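Local structure of deoxyhypusine synthase, putative (7L9R) at residues G55-I60 / E322-L327; I61-T66 / A287-Y292. The protein probably acts as a deoxyhypusine synthase, using NAD in transferring an aminobutyl group from spermidine to a lysine of the eIF5A precursor. One frame throughout, in Å; residues are numbered along the deposited sequence.

Contact 1: G55-I60 / E322-L327; sequences GRAINI and ENVKVL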
loop_
_atom_site.group_PDB
_atom_site.type_symbol
_atom_site.label_atom_id
_atom_site.label_comp_id
_atom_site.label_asym_id
_atom_site.label_seq_id
_atom_site.Cartn_x
_atom_site.Cartn_y
_atom_site.Cartn_z
ATOM N N GLY B 55 12.920 17.017 8.161
ATOM C CA GLY B 55 13.783 18.182 8.286
ATOM C C GLY B 55 13.734 19.080 7.065
ATOM O O GLY B 55 13.697 20.309 7.189
ATOM N N ARG B 56 13.745 18.481 5.867
ATOM C CA ARG B 56 13.588 19.263 4.644
ATOM C C ARG B 56 12.256 19.997 4.637
ATOM O O ARG B 56 12.174 21.156 4.211
ATOM C CB ARG B 56 13.681 18.362 3.410
ATOM C CG ARG B 56 15.057 17.834 3.063
ATOM C CD ARG B 56 15.083 17.402 1.599
ATOM N NE ARG B 56 14.904 18.548 0.713
ATOM C CZ ARG B 56 14.461 18.478 -0.536
ATOM N NH1 ARG B 56 14.116 17.323 -1.086
ATOM N NH2 ARG B 56 14.358 19.596 -1.251
ATOM N N ALA B 57 11.196 19.328 5.103
ATOM C CA ALA B 57 9.882 19.964 5.162
ATOM C C ALA B 57 9.908 21.194 6.062
ATOM O O ALA B 57 9.337 22.236 5.718
ATOM C CB ALA B 57 8.829 18.960 5.635
ATOM N N ILE B 58 10.582 21.101 7.212
ATOM C CA ILE B 58 10.685 22.259 8.100
ATOM C C ILE B 58 11.463 23.379 7.420
ATOM O O ILE B 58 11.079 24.553 7.487
ATOM C CB ILE B 58 11.325 21.858 9.442
ATOM C CG1 ILE B 58 10.352 21.004 10.253
ATOM C CG2 ILE B 58 11.759 23.100 10.234
ATOM C CD1 ILE B 58 11.030 20.116 11.265
ATOM N N ASN B 59 12.562 23.035 6.742
ATOM C CA ASN B 59 13.342 24.058 6.053
ATOM C C ASN B 59 12.534 24.721 4.941
ATOM O O ASN B 59 12.572 25.947 4.786
ATOM C CB ASN B 59 14.632 23.454 5.496
ATOM C CG ASN B 59 15.567 22.963 6.591
ATOM O OD1 ASN B 59 15.517 23.439 7.730
ATOM N ND2 ASN B 59 16.442 22.023 6.246
ATOM N N ILE B 60 11.774 23.929 4.179
ATOM C CA ILE B 60 11.050 24.471 3.032
ATOM C C ILE B 60 9.915 25.385 3.486
ATOM O O ILE B 60 9.669 26.433 2.877
ATOM C CB ILE B 60 10.544 23.323 2.135
ATOM C CG1 ILE B 60 11.719 22.657 1.415
ATOM C CG2 ILE B 60 9.522 23.824 1.117
ATOM C CD1 ILE B 60 11.360 21.348 0.737
ATOM N N GLU B 322 11.361 23.631 -5.187
ATOM C CA GLU B 322 11.931 22.997 -4.001
ATOM C C GLU B 322 10.809 22.280 -3.258
ATOM O O GLU B 322 9.942 22.924 -2.654
ATOM C CB GLU B 322 12.613 24.028 -3.105
ATOM C CG GLU B 322 13.793 23.484 -2.331
ATOM C CD GLU B 322 14.466 24.545 -1.492
ATOM O OE1 GLU B 322 14.730 25.640 -2.035
ATOM O OE2 GLU B 322 14.731 24.287 -0.297
ATOM N N ASN B 323 10.826 20.950 -3.293
ATOM C CA ASN B 323 9.728 20.178 -2.736
ATOM C C ASN B 323 10.256 18.948 -2.017
ATOM O O ASN B 323 11.409 18.545 -2.182
ATOM C CB ASN B 323 8.721 19.770 -3.821
ATOM C CG ASN B 323 9.371 19.040 -4.974
ATOM O OD1 ASN B 323 9.598 17.831 -4.907
ATOM N ND2 ASN B 323 9.678 19.770 -6.045
ATOM N N VAL B 324 9.389 18.364 -1.196
ATOM C CA VAL B 324 9.706 17.146 -0.460
ATOM C C VAL B 324 8.408 16.392 -0.218
ATOM O O VAL B 324 7.349 16.994 -0.014
ATOM C CB VAL B 324 10.439 17.449 0.868
ATOM C CG1 VAL B 324 9.569 18.297 1.784
ATOM C CG2 VAL B 324 10.862 16.157 1.565
ATOM N N LYS B 325 8.487 15.068 -0.275
ATOM C CA LYS B 325 7.398 14.191 0.123
ATOM C C LYS B 325 7.775 13.539 1.442
ATOM O O LYS B 325 8.862 12.966 1.565
ATOM C CB LYS B 325 7.117 13.129 -0.944
ATOM N N VAL B 326 6.903 13.659 2.434
ATOM C CA VAL B 326 7.125 13.055 3.739
ATOM C C VAL B 326 6.166 11.883 3.871
ATOM O O VAL B 326 4.942 12.064 3.819
ATOM C CB VAL B 326 6.930 14.062 4.884
ATOM C CG1 VAL B 326 7.279 13.408 6.205
ATOM C CG2 VAL B 326 7.769 15.307 4.659
ATOM N N LEU B 327 6.721 10.681 4.019
ATOM C CA LEU B 327 5.923 9.474 4.225
ATOM C C LEU B 327 5.702 9.305 5.728
ATOM O O LEU B 327 6.432 8.597 6.427
ATOM C CB LEU B 327 6.610 8.265 3.605
ATOM C CG LEU B 327 5.768 6.999 3.455
ATOM C CD1 LEU B 327 4.792 7.156 2.298
ATOM C CD2 LEU B 327 6.659 5.781 3.234
#
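Ala57, Ile60 and Val324 form the apolar heart of this contact. The first torsion of Val324 (chi1 61°) sets CG1 between its own backbone N and carbonyl carbon, and from there the methyl enters between the two helical residues, 3.7 Å from Ile60 CD1 and 3.8 Å from Ala57 CA. Its second branch, CG2, meets Arg56 CB at 4.0 Å. The extended end of Ile60 also lies against the strand backbone, with CD1 3.8 Å from Asn323 C. One turn back, Ala57 CB touches a methyl of a second valine, Val326 CG2, at 3.9 Å.

Polar groups gather at the margin. In one of its two modelled conformers Arg56 bends at chi3 (65°), and its guanidinium lies with Val324 CB over one face, displaced toward the rim; NH1 comes 3.2 Å from Asn323 O, and Glu322 CG sits at the guanidinium edge. This placement holds for that conformer alone and is doubtful as a fixed feature. Even there, Arg56 NH2 and Glu322 OE2 remain 4.8 Å apart, so any attraction is probably long-range; the salt bridge of Glu322 goes to Lys63, one turn beyond Ile60.

Helix 51-66 thus packs, running roughly antiparallel, across strand 322-327, at one edge of the parallel sheet within this chain; with its 3-2-1-4-5-6 order, this is the helix-on-sheet layering of a Rossmann-like fold.

Contact 2: I61-T66 / A287-Y292; sequences INKMLT and ADFAVY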
loop_
_atom_site.group_PDB
_atom_site.type_symbol
_atom_site.label_atom_id
_atom_site.label_comp_id
_atom_site.label_asym_id
_atom_site.label_seq_id
_atom_site.Cartn_x
_atom_site.Cartn_y
_atom_site.Cartn_z
ATOM N N ILE B 61 9.210 25.012 4.558
ATOM C CA ILE B 61 8.107 25.842 5.036
ATOM C C ILE B 61 8.629 27.174 5.561
ATOM O O ILE B 61 8.059 28.232 5.272
ATOM C CB ILE B 61 7.278 25.088 6.096
ATOM C CG1 ILE B 61 6.454 23.984 5.430
ATOM C CG2 ILE B 61 6.342 26.037 6.833
ATOM C CD1 ILE B 61 5.745 23.065 6.407
ATOM N N ASN B 62 9.739 27.154 6.306
ATOM C CA ASN B 62 10.330 28.411 6.764
ATOM C C ASN B 62 10.768 29.284 5.599
ATOM O O ASN B 62 10.718 30.517 5.694
ATOM C CB ASN B 62 11.512 28.137 7.694
ATOM C CG ASN B 62 11.077 27.723 9.079
ATOM O OD1 ASN B 62 10.063 28.195 9.592
ATOM N ND2 ASN B 62 11.830 26.817 9.685
ATOM N N LYS B 63 11.194 28.673 4.489
ATOM C CA LYS B 63 11.515 29.460 3.303
ATOM C C LYS B 63 10.270 30.130 2.726
ATOM O O LYS B 63 10.347 31.259 2.228
ATOM C CB LYS B 63 12.194 28.580 2.255
ATOM C CG LYS B 63 13.596 28.129 2.635
ATOM C CD LYS B 63 14.260 27.390 1.486
ATOM C CE LYS B 63 15.588 26.785 1.905
ATOM N NZ LYS B 63 16.362 26.294 0.728
ATOM N N MET B 64 9.115 29.456 2.782
ATOM C CA MET B 64 7.873 30.101 2.357
ATOM C C MET B 64 7.607 31.351 3.185
ATOM O O MET B 64 7.270 32.409 2.646
ATOM C CB MET B 64 6.682 29.145 2.478
ATOM C CG MET B 64 6.764 27.841 1.712
ATOM S SD MET B 64 5.262 26.866 2.017
ATOM C CE MET B 64 5.690 25.291 1.281
ATOM N N LEU B 65 7.752 31.235 4.506
ATOM C CA LEU B 65 7.392 32.328 5.402
ATOM C C LEU B 65 8.353 33.505 5.292
ATOM O O LEU B 65 7.929 34.657 5.434
ATOM C CB LEU B 65 7.340 31.817 6.843
ATOM C CG LEU B 65 6.316 30.709 7.107
ATOM C CD1 LEU B 65 6.541 30.059 8.460
ATOM C CD2 LEU B 65 4.902 31.256 7.012
ATOM N N THR B 66 9.637 33.248 5.029
ATOM C CA THR B 66 10.658 34.292 5.035
ATOM C C THR B 66 11.025 34.803 3.649
ATOM O O THR B 66 11.869 35.700 3.547
ATOM C CB THR B 66 11.933 33.791 5.724
ATOM O OG1 THR B 66 12.498 32.716 4.962
ATOM C CG2 THR B 66 11.631 33.302 7.126
ATOM N N ALA B 287 4.780 24.032 -7.505
ATOM C CA ALA B 287 4.918 25.335 -6.883
ATOM C C ALA B 287 6.392 25.641 -6.639
ATOM O O ALA B 287 7.258 24.770 -6.751
ATOM C CB ALA B 287 4.137 25.387 -5.573
ATOM N N ASP B 288 6.680 26.904 -6.311
ATOM C CA ASP B 288 8.053 27.271 -5.974
ATOM C C ASP B 288 8.528 26.504 -4.748
ATOM O O ASP B 288 9.679 26.054 -4.696
ATOM C CB ASP B 288 8.158 28.774 -5.725
ATOM C CG ASP B 288 7.795 29.598 -6.942
ATOM O OD1 ASP B 288 8.413 29.400 -8.014
ATOM O OD2 ASP B 288 6.895 30.457 -6.821
ATOM N N PHE B 289 7.652 26.344 -3.755
ATOM C CA PHE B 289 7.911 25.546 -2.565
ATOM C C PHE B 289 6.739 24.598 -2.348
ATOM O O PHE B 289 5.576 25.006 -2.448
ATOM C CB PHE B 289 8.101 26.425 -1.318
ATOM C CG PHE B 289 9.175 27.468 -1.459
ATOM C CD1 PHE B 289 10.516 27.117 -1.399
ATOM C CD2 PHE B 289 8.844 28.806 -1.622
ATOM C CE1 PHE B 289 11.510 28.079 -1.518
ATOM C CE2 PHE B 289 9.832 29.773 -1.738
ATOM C CZ PHE B 289 11.167 29.409 -1.689
ATOM N N ALA B 290 7.035 23.339 -2.037
ATOM C CA ALA B 290 5.968 22.365 -1.866
ATOM C C ALA B 290 6.355 21.346 -0.805
ATOM O O ALA B 290 7.488 20.858 -0.780
ATOM C CB ALA B 290 5.631 21.654 -3.184
ATOM N N VAL B 291 5.404 21.047 0.075
ATOM C CA VAL B 291 5.548 20.015 1.093
ATOM C C VAL B 291 4.330 19.110 1.000
ATOM O O VAL B 291 3.192 19.587 1.102
ATOM C CB VAL B 291 5.680 20.615 2.504
ATOM C CG1 VAL B 291 5.631 19.519 3.572
ATOM C CG2 VAL B 291 6.971 21.409 2.609
ATOM N N TYR B 292 4.562 17.816 0.797
ATOM C CA TYR B 292 3.496 16.829 0.711
ATOM C C TYR B 292 3.695 15.828 1.838
ATOM O O TYR B 292 4.790 15.280 1.994
ATOM C CB TYR B 292 3.495 16.112 -0.651
ATOM C CG TYR B 292 3.535 17.034 -1.853
ATOM C CD1 TYR B 292 2.393 17.686 -2.300
ATOM C CD2 TYR B 292 4.717 17.238 -2.556
ATOM C CE1 TYR B 292 2.431 18.530 -3.405
ATOM C CE2 TYR B 292 4.763 18.074 -3.668
ATOM C CZ TYR B 292 3.618 18.718 -4.088
ATOM O OH TYR B 292 3.663 19.554 -5.189
#
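The carbonyl oxygen Asn62 O is gripped twice from the last residue of the helix: Thr66 OG1 donates to it at 2.9 Å and Thr66 N at 3.0 Å, the two donors arriving from opposite faces of the carbonyl plane. This double hold lies on the helix itself, whereas the meeting with the strand is made by Met64, Lys63 and Ile61.

Met64 is stretched out beyond CG (chi2 179°) and runs alongside Phe289, the two side chains pointing opposite ways. Its CG rests 3.6 Å from Phe289 CB, and its methyl CE reaches 3.7 Å from Phe289 O. The Phe289 ring turns one face to Met64 N, while Lys63 CB approaches ring atom CE1 obliquely at 3.9 Å. Farther along the strand, Ile61 and Val291 cross at about a right angle, CG1 to CG2 at 3.9 Å. Cys87 of the central strand 87-93 touches both Met64 and Phe289, extending the apolar layer across the sheet.

The side chains of this buried interface meet through carbon atoms, Met64 by CG and CE. Lys63 lends its aliphatic part to the ring while its charge is paired beyond the two segments, by Glu322, so helix and strand are held together here by apolar packing.

From the N terminus, helix 51-66 supplies both helical segments in succession, 55-60 to contact 1 and 61-66 to contact 2. The chain then builds strands 87-93, 117-120, 216-218 and 262-268 before returning as strand 289-294, which closes contact 2, and finally as strand 322-327, which closes contact 1. Contact 2 is therefore nested inside the larger loop. The two returning strands are parallel neighbours, with Val326 N 2.7 Å from Tyr292 O in a probable hydrogen bond. Ile60 CG2 packs on Val291 CG2, and one salt bridge also joins the contacts. Together they bind one early helix to the last two strands of the sheet.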